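Local coordinates for protein acetyltransferase, GNAT family (Colwellia psychrerythraea, PDB 3IWG) that probably transfers acyl groups, most likely acetyl, as an acetyltransferase of the GNAT family, though its own substrate is not established, at residues Gly33-His36 with Phe37-Pro41; Cys59-Asp62 with Asp63-Leu67; Glu81-Thr84 with Leu85-Gln89. All coordinates share one frame; numbering follows the deposited sequence.

Interaction 1 (Gly33-His36 with Phe37-Pro41)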
loop_
_atom_site.group_PDB
_atom_site.type_symbol
_atom_site.label_atom_id
_atom_site.label_comp_id
_atom_site.label_asym_id
_atom_site.label_seq_id
_atom_site.Cartn_x
_atom_site.Cartn_y
_atom_site.Cartn_z
ATOM N N GLY A 33 -0.847 16.039 -5.135
ATOM C CA GLY A 33 -0.160 14.784 -4.799
ATOM C C GLY A 33 -0.647 13.479 -5.423
ATOM O O GLY A 33 0.153 12.678 -5.892
HETATM N N MSE A 34 -1.960 13.261 -5.456
HETATM C CA MSE A 34 -2.463 11.977 -5.981
HETATM C C MSE A 34 -2.247 11.991 -7.477
HETATM O O MSE A 34 -1.761 11.018 -8.020
HETATM C CB MSE A 34 -3.942 11.700 -5.639
HETATM C CG MSE A 34 -4.205 10.328 -4.990
HETATM SE SE MSE A 34 -3.203 8.684 -5.613
HETATM C CE MSE A 34 -2.330 8.251 -3.911
ATOM N N TRP A 35 -2.539 13.111 -8.130
ATOM C CA TRP A 35 -2.293 13.207 -9.576
ATOM C C TRP A 35 -0.823 13.037 -9.953
ATOM O O TRP A 35 -0.495 12.208 -10.814
ATOM C CB TRP A 35 -2.828 14.504 -10.131
ATOM C CG TRP A 35 -4.235 14.434 -10.280
ATOM C CD1 TRP A 35 -5.156 14.730 -9.352
ATOM C CD2 TRP A 35 -4.930 13.936 -11.407
ATOM N NE1 TRP A 35 -6.428 14.495 -9.842
ATOM C CE2 TRP A 35 -6.317 14.001 -11.105
ATOM C CE3 TRP A 35 -4.526 13.453 -12.654
ATOM C CZ2 TRP A 35 -7.310 13.592 -11.995
ATOM C CZ3 TRP A 35 -5.519 13.045 -13.555
ATOM C CH2 TRP A 35 -6.910 13.128 -13.214
ATOM N N HIS A 36 0.059 13.761 -9.286
ATOM C CA HIS A 36 1.444 13.857 -9.768
ATOM C C HIS A 36 2.423 12.936 -9.114
ATOM O O HIS A 36 3.423 12.630 -9.730
ATOM C CB HIS A 36 1.946 15.289 -9.740
ATOM C CG HIS A 36 1.343 16.098 -10.831
ATOM N ND1 HIS A 36 0.183 16.825 -10.657
ATOM C CD2 HIS A 36 1.620 16.141 -12.156
ATOM C CE1 HIS A 36 -0.208 17.302 -11.823
ATOM N NE2 HIS A 36 0.651 16.911 -12.746
ATOM N N PHE A 37 2.132 12.450 -7.902
ATOM C CA PHE A 37 2.985 11.439 -7.291
ATOM C C PHE A 37 2.368 10.062 -7.106
ATOM O O PHE A 37 3.062 9.132 -6.732
ATOM C CB PHE A 37 3.531 11.979 -5.984
ATOM C CG PHE A 37 4.104 13.315 -6.153
ATOM C CD1 PHE A 37 5.269 13.467 -6.903
ATOM C CD2 PHE A 37 3.445 14.435 -5.702
ATOM C CE1 PHE A 37 5.800 14.710 -7.145
ATOM C CE2 PHE A 37 3.993 15.717 -5.940
ATOM C CZ PHE A 37 5.163 15.839 -6.668
ATOM N N GLY A 38 1.079 9.938 -7.395
ATOM C CA GLY A 38 0.386 8.649 -7.385
ATOM C C GLY A 38 0.232 8.227 -8.822
ATOM O O GLY A 38 0.917 7.296 -9.234
ATOM N N PHE A 39 -0.630 8.931 -9.586
ATOM C CA PHE A 39 -0.943 8.549 -10.987
ATOM C C PHE A 39 0.180 8.747 -11.982
ATOM O O PHE A 39 0.450 7.854 -12.739
ATOM C CB PHE A 39 -2.201 9.268 -11.576
ATOM C CG PHE A 39 -3.473 9.093 -10.770
ATOM C CD1 PHE A 39 -3.790 7.882 -10.171
ATOM C CD2 PHE A 39 -4.391 10.157 -10.652
ATOM C CE1 PHE A 39 -4.976 7.736 -9.405
ATOM C CE2 PHE A 39 -5.603 10.013 -9.888
ATOM C CZ PHE A 39 -5.873 8.803 -9.268
ATOM N N ALA A 40 0.793 9.925 -12.049
ATOM C CA ALA A 40 1.786 10.177 -13.103
ATOM C C ALA A 40 2.951 9.143 -13.194
ATOM O O ALA A 40 3.294 8.679 -14.280
ATOM C CB ALA A 40 2.337 11.614 -12.988
ATOM N N PRO A 41 3.569 8.762 -12.078
ATOM C CA PRO A 41 4.664 7.758 -12.132
ATOM C C PRO A 41 4.204 6.361 -12.588
ATOM O O PRO A 41 5.029 5.567 -13.023
ATOM C CB PRO A 41 5.160 7.695 -10.683
ATOM C CG PRO A 41 4.613 8.883 -10.009
ATOM C CD PRO A 41 3.312 9.182 -10.706
#

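Interaction 2 (Cys59-Asp62 with Asp63-Leu67)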
loop_
_atom_site.group_PDB
_atom_site.type_symbol
_atom_site.label_atom_id
_atom_site.label_comp_id
_atom_site.label_asym_id
_atom_site.label_seq_id
_atom_site.Cartn_x
_atom_site.Cartn_y
_atom_site.Cartn_z
ATOM N N CYS A 59 3.792 12.044 -20.262
ATOM C CA CYS A 59 3.221 10.747 -19.850
ATOM C C CYS A 59 1.740 10.617 -20.112
ATOM O O CYS A 59 0.955 11.591 -20.009
ATOM C CB CYS A 59 3.584 10.406 -18.396
ATOM S SG CYS A 59 2.852 11.429 -17.197
ATOM N N VAL A 60 1.361 9.425 -20.549
ATOM C CA VAL A 60 -0.013 9.161 -20.972
ATOM C C VAL A 60 -0.527 8.030 -20.103
ATOM O O VAL A 60 0.088 6.976 -20.017
ATOM C CB VAL A 60 -0.078 8.731 -22.436
ATOM C CG1 VAL A 60 -1.538 8.435 -22.889
ATOM C CG2 VAL A 60 0.623 9.760 -23.330
ATOM N N ASN A 61 -1.659 8.248 -19.451
ATOM C CA ASN A 61 -2.256 7.215 -18.655
ATOM C C ASN A 61 -2.911 6.145 -19.524
ATOM O O ASN A 61 -2.901 6.210 -20.757
ATOM C CB ASN A 61 -3.211 7.815 -17.575
ATOM C CG ASN A 61 -4.588 8.220 -18.100
ATOM O OD1 ASN A 61 -4.942 8.043 -19.267
ATOM N ND2 ASN A 61 -5.362 8.792 -17.213
ATOM N N ASP A 62 -3.484 5.176 -18.839
ATOM C CA ASP A 62 -4.143 4.040 -19.471
ATOM C C ASP A 62 -5.352 4.336 -20.313
ATOM O O ASP A 62 -5.669 3.592 -21.226
ATOM C CB ASP A 62 -4.556 3.040 -18.378
ATOM C CG ASP A 62 -3.509 2.013 -18.143
ATOM O OD1 ASP A 62 -2.458 2.093 -18.858
ATOM O OD2 ASP A 62 -3.747 1.107 -17.283
ATOM N N ASP A 63 -6.050 5.403 -19.991
ATOM C CA ASP A 63 -7.206 5.789 -20.774
ATOM C C ASP A 63 -6.835 6.567 -21.993
ATOM O O ASP A 63 -7.703 6.820 -22.808
ATOM C CB ASP A 63 -8.178 6.549 -19.902
ATOM C CG ASP A 63 -8.716 5.674 -18.794
ATOM O OD1 ASP A 63 -9.296 4.627 -19.153
ATOM O OD2 ASP A 63 -8.505 5.966 -17.586
ATOM N N GLY A 64 -5.555 6.905 -22.164
ATOM C CA GLY A 64 -5.126 7.705 -23.320
ATOM C C GLY A 64 -5.049 9.205 -23.058
ATOM O O GLY A 64 -5.064 10.007 -23.983
ATOM N N TYR A 65 -4.910 9.581 -21.797
ATOM C CA TYR A 65 -4.885 10.966 -21.441
ATOM C C TYR A 65 -3.545 11.354 -20.905
ATOM O O TYR A 65 -3.022 10.726 -19.972
ATOM C CB TYR A 65 -5.951 11.278 -20.392
ATOM C CG TYR A 65 -7.340 11.282 -20.979
ATOM C CD1 TYR A 65 -8.081 10.118 -21.070
ATOM C CD2 TYR A 65 -7.889 12.454 -21.484
ATOM C CE1 TYR A 65 -9.354 10.113 -21.649
ATOM C CE2 TYR A 65 -9.145 12.469 -22.045
ATOM C CZ TYR A 65 -9.883 11.304 -22.123
ATOM O OH TYR A 65 -11.136 11.341 -22.669
ATOM N N LEU A 66 -3.016 12.419 -21.496
ATOM C CA LEU A 66 -1.819 13.043 -21.005
ATOM C C LEU A 66 -2.013 13.492 -19.582
ATOM O O LEU A 66 -3.084 13.921 -19.178
ATOM C CB LEU A 66 -1.409 14.244 -21.874
ATOM C CG LEU A 66 -0.502 14.011 -23.089
ATOM C CD1 LEU A 66 -1.017 12.889 -23.949
ATOM C CD2 LEU A 66 -0.345 15.313 -23.971
ATOM N N LEU A 67 -0.955 13.386 -18.824
ATOM C CA LEU A 67 -0.939 13.821 -17.457
ATOM C C LEU A 67 0.137 14.876 -17.272
ATOM O O LEU A 67 -0.004 15.728 -16.421
ATOM C CB LEU A 67 -0.685 12.609 -16.496
ATOM C CG LEU A 67 -1.792 11.517 -16.334
ATOM C CD1 LEU A 67 -1.540 10.539 -15.112
ATOM C CD2 LEU A 67 -3.227 12.075 -16.197
#

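Interaction 3 (Glu81-Thr84 with Leu85-Gln89)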
loop_
_atom_site.group_PDB
_atom_site.type_symbol
_atom_site.label_atom_id
_atom_site.label_comp_id
_atom_site.label_asym_id
_atom_site.label_seq_id
_atom_site.Cartn_x
_atom_site.Cartn_y
_atom_site.Cartn_z
ATOM N N GLU A 81 4.546 22.457 -32.592
ATOM C CA GLU A 81 4.559 21.458 -33.672
ATOM C C GLU A 81 4.408 20.101 -33.015
ATOM O O GLU A 81 3.543 19.305 -33.383
ATOM C CB GLU A 81 5.891 21.473 -34.460
ATOM C CG GLU A 81 6.083 22.561 -35.511
ATOM C CD GLU A 81 7.395 22.384 -36.356
ATOM O OE1 GLU A 81 7.304 21.964 -37.534
ATOM O OE2 GLU A 81 8.519 22.666 -35.861
ATOM N N LEU A 82 5.233 19.861 -32.004
ATOM C CA LEU A 82 5.222 18.583 -31.260
ATOM C C LEU A 82 3.862 18.229 -30.635
ATOM O O LEU A 82 3.235 17.221 -30.968
ATOM C CB LEU A 82 6.318 18.589 -30.189
ATOM C CG LEU A 82 6.446 17.286 -29.378
ATOM C CD1 LEU A 82 6.608 16.043 -30.294
ATOM C CD2 LEU A 82 7.577 17.390 -28.370
ATOM N N PHE A 83 3.388 19.085 -29.757
ATOM C CA PHE A 83 2.115 18.841 -29.115
ATOM C C PHE A 83 0.983 18.585 -30.112
ATOM O O PHE A 83 0.182 17.680 -29.910
ATOM C CB PHE A 83 1.750 19.992 -28.170
ATOM C CG PHE A 83 0.727 19.613 -27.128
ATOM C CD1 PHE A 83 -0.619 19.586 -27.439
ATOM C CD2 PHE A 83 1.126 19.274 -25.848
ATOM C CE1 PHE A 83 -1.517 19.226 -26.508
ATOM C CE2 PHE A 83 0.217 18.942 -24.906
ATOM C CZ PHE A 83 -1.100 18.913 -25.224
ATOM N N THR A 84 0.907 19.390 -31.171
ATOM C CA THR A 84 -0.096 19.206 -32.221
ATOM C C THR A 84 0.002 17.812 -32.852
ATOM O O THR A 84 -0.991 17.121 -32.978
ATOM C CB THR A 84 0.032 20.307 -33.326
ATOM O OG1 THR A 84 -0.328 21.587 -32.778
ATOM C CG2 THR A 84 -0.848 19.991 -34.552
ATOM N N LEU A 85 1.200 17.413 -33.262
ATOM C CA LEU A 85 1.450 16.075 -33.816
ATOM C C LEU A 85 0.948 14.992 -32.877
ATOM O O LEU A 85 0.251 14.062 -33.280
ATOM C CB LEU A 85 2.959 15.888 -34.029
ATOM C CG LEU A 85 3.553 14.528 -34.397
ATOM C CD1 LEU A 85 3.001 14.030 -35.706
ATOM C CD2 LEU A 85 5.056 14.672 -34.534
ATOM N N ILE A 86 1.308 15.125 -31.608
ATOM C CA ILE A 86 0.897 14.150 -30.597
ATOM C C ILE A 86 -0.613 14.192 -30.365
ATOM O O ILE A 86 -1.228 13.139 -30.320
ATOM C CB ILE A 86 1.643 14.328 -29.256
ATOM C CG1 ILE A 86 3.160 14.236 -29.455
ATOM C CG2 ILE A 86 1.234 13.239 -28.274
ATOM C CD1 ILE A 86 3.952 14.866 -28.339
ATOM N N SER A 87 -1.197 15.392 -30.235
ATOM C CA SER A 87 -2.675 15.560 -30.051
ATOM C C SER A 87 -3.543 15.165 -31.263
ATOM O O SER A 87 -4.681 14.732 -31.068
ATOM C CB SER A 87 -3.055 16.986 -29.574
ATOM O OG SER A 87 -2.371 18.018 -30.275
ATOM N N GLN A 88 -3.032 15.330 -32.489
ATOM C CA GLN A 88 -3.703 14.807 -33.708
ATOM C C GLN A 88 -3.234 13.390 -34.091
ATOM O O GLN A 88 -3.266 13.021 -35.265
ATOM C CB GLN A 88 -3.532 15.758 -34.913
ATOM C CG GLN A 88 -4.689 16.760 -35.115
ATOM C CD GLN A 88 -4.646 17.929 -34.110
ATOM O OE1 GLN A 88 -4.235 17.761 -32.944
ATOM N NE2 GLN A 88 -5.063 19.123 -34.566
ATOM N N GLN A 89 -2.778 12.623 -33.098
ATOM C CA GLN A 89 -2.583 11.168 -33.212
ATOM C C GLN A 89 -1.621 10.717 -34.311
ATOM O O GLN A 89 -1.707 9.590 -34.789
ATOM C CB GLN A 89 -3.937 10.492 -33.411
ATOM C CG GLN A 89 -5.038 11.074 -32.541
ATOM C CD GLN A 89 -6.050 10.043 -32.166
ATOM O OE1 GLN A 89 -6.510 9.268 -33.019
ATOM N NE2 GLN A 89 -6.408 10.005 -30.878
#

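Interaction 1 (Gly33-His36 with Phe37-Pro41)
F39 sets the edge of its ring against one face of the W35 indole in a T-shaped (edge-to-face) stack, the two planes 87° apart. The touch is made by F39 CD2, 3.9 Å from W35 CE3 and offset toward the rim of the tryptophan ring. A chi1 of -77°, with CG opposite the carbonyl carbon, turns the indole to take up this contact; its ring also meets F101. The selenium of M34, a selenomethionine, stands above the F39 ring in a distant Met-aromatic contact, which is doubtful because this residue was modelled in two conformers.

The backbone bonds change character along helix 33-39. F37 N reaches G33 O over 2.8 Å in the alpha pattern, but F39 N bonds to M34 O at 2.8 Å and A40 N to W35 O at 2.9 Å, each spanning five residues, so the helix takes on wider, pi-type turns. At the changeover G38 N makes weak bonds to both G33 O and M34 O.

G33 CA sits at the edge of the F37 ring, 3.7 Å from F37 CD2. P41, with no N-H to donate, instead places CD 3.6 Å from H36 O.

Interaction 2 (Cys59-Asp62 with Asp63-Leu67)
N61 OD1 is held by two backbone N-H groups, D63 N within the turn that N61 opens and Y65 N just past it. Y65 N donates a firm bond of 3.0 Å to N61 OD1, arriving above the carbonyl plane of the amide, while D63 N adds a weak one that gives the side chain the form of an Asx turn. The amide reaches them because chi1 is 79°, which sets CG between the backbone N and the carbonyl carbon and folds the side chain back over the loop. N61 and Y65 then run side by side in the same direction, amide and ring planes 78° apart; the phenol OH continues on to E272 OE1. Replacing N61 by an alanine would probably leave Y65 N without its acceptor and the loop freer to move.

The backbone is that of a 3:5 hairpin, a type I turn with a G1 bulge. G64 N closes the turn on N61 O at 3.1 Å, and N61 N bonds back to Y65 O at 2.9 Å. G64 takes a phi of 94°, a conformation in which a beta carbon would collide with the carbonyl oxygen of D63. Farther along the ladder between strands 53-60 and 65-71, L67 N meets C59 O at 2.9 Å.

V60 and L66 form a non-hydrogen-bonded antiparallel pair on one face of the sheet, where V60 CG2 touches L66 CD1 at 3.6 Å and V60 CG1 leans on the backbone of G64. On the other face C59 SG lies 3.8 Å from L67 CB. There the L67 side chain also runs at about a right angle to that of N61, with L67 CD1 4.0 Å from N61 CB.

Interaction 3 (Glu81-Thr84 with Leu85-Gln89)
The F83 ring receives the S87 hydroxyl obliquely, with F83 CD1 3.7 Å from S87 OG. Around the same ring Y69 of strand 65-71 packs edge-to-face, and L112, C113 and N116 of helix 107-116 also touch it.

S87 is bound to the backbone of the residue whose ring it touches. Its OG donates to F83 O at 2.6 Å, from above the carbonyl plane, while S87 N reaches F83 O more nearly in line at 2.7 Å. Two donors from one residue thus grip this oxygen, and the buried hydroxyl spends its proton within the helix. A chi1 of 44° tucks OG between its own backbone N and carbonyl carbon and turns it back along the helix.

One turn apart, L82 and I86 join on the apolar side, L82 CD1 meeting I86 CD1 at 3.5 Å, and both side chains rest on F48 of strand 44-50. The main-chain bonds of the helix continue alongside, with I86 N on L82 O at 2.9 Å and Q88 N on T84 O at 2.8 Å. T84 OG1 is hydrogen-bonded to Q80 O and to N116 OD1 of the neighbouring helix.

Beyond S87 the chain leaves the helix through a Schellman motif: Q89 takes a positive phi of 59°, Q89 N bonds to I86 O and N90 N to L85 O. This closes the helix of the beta-alpha-beta unit formed by strand 65-71, helix 76-87 and strand 99-103, an arrangement found in the GNAT fold.

Overall arrangement
The three interactions follow one another along the chain, all within the first of its two GNAT domains. Interaction 2, the turn of the hairpin of strands 53-60 and 65-71, joins the other two: its centre is about 12 Å from that of interaction 1 and about 14 Å from that of interaction 3. Neighbouring residues of strand 65-71 make the links. L67 packs on W35 and F39 of helix 33-39, whereas L66 meets F83 of helix 76-87 on the other face, so the strand is sandwiched between the two helices. Interactions 1 and 3, with centres about 24 Å apart, do not touch; strand 65-71 lies between them.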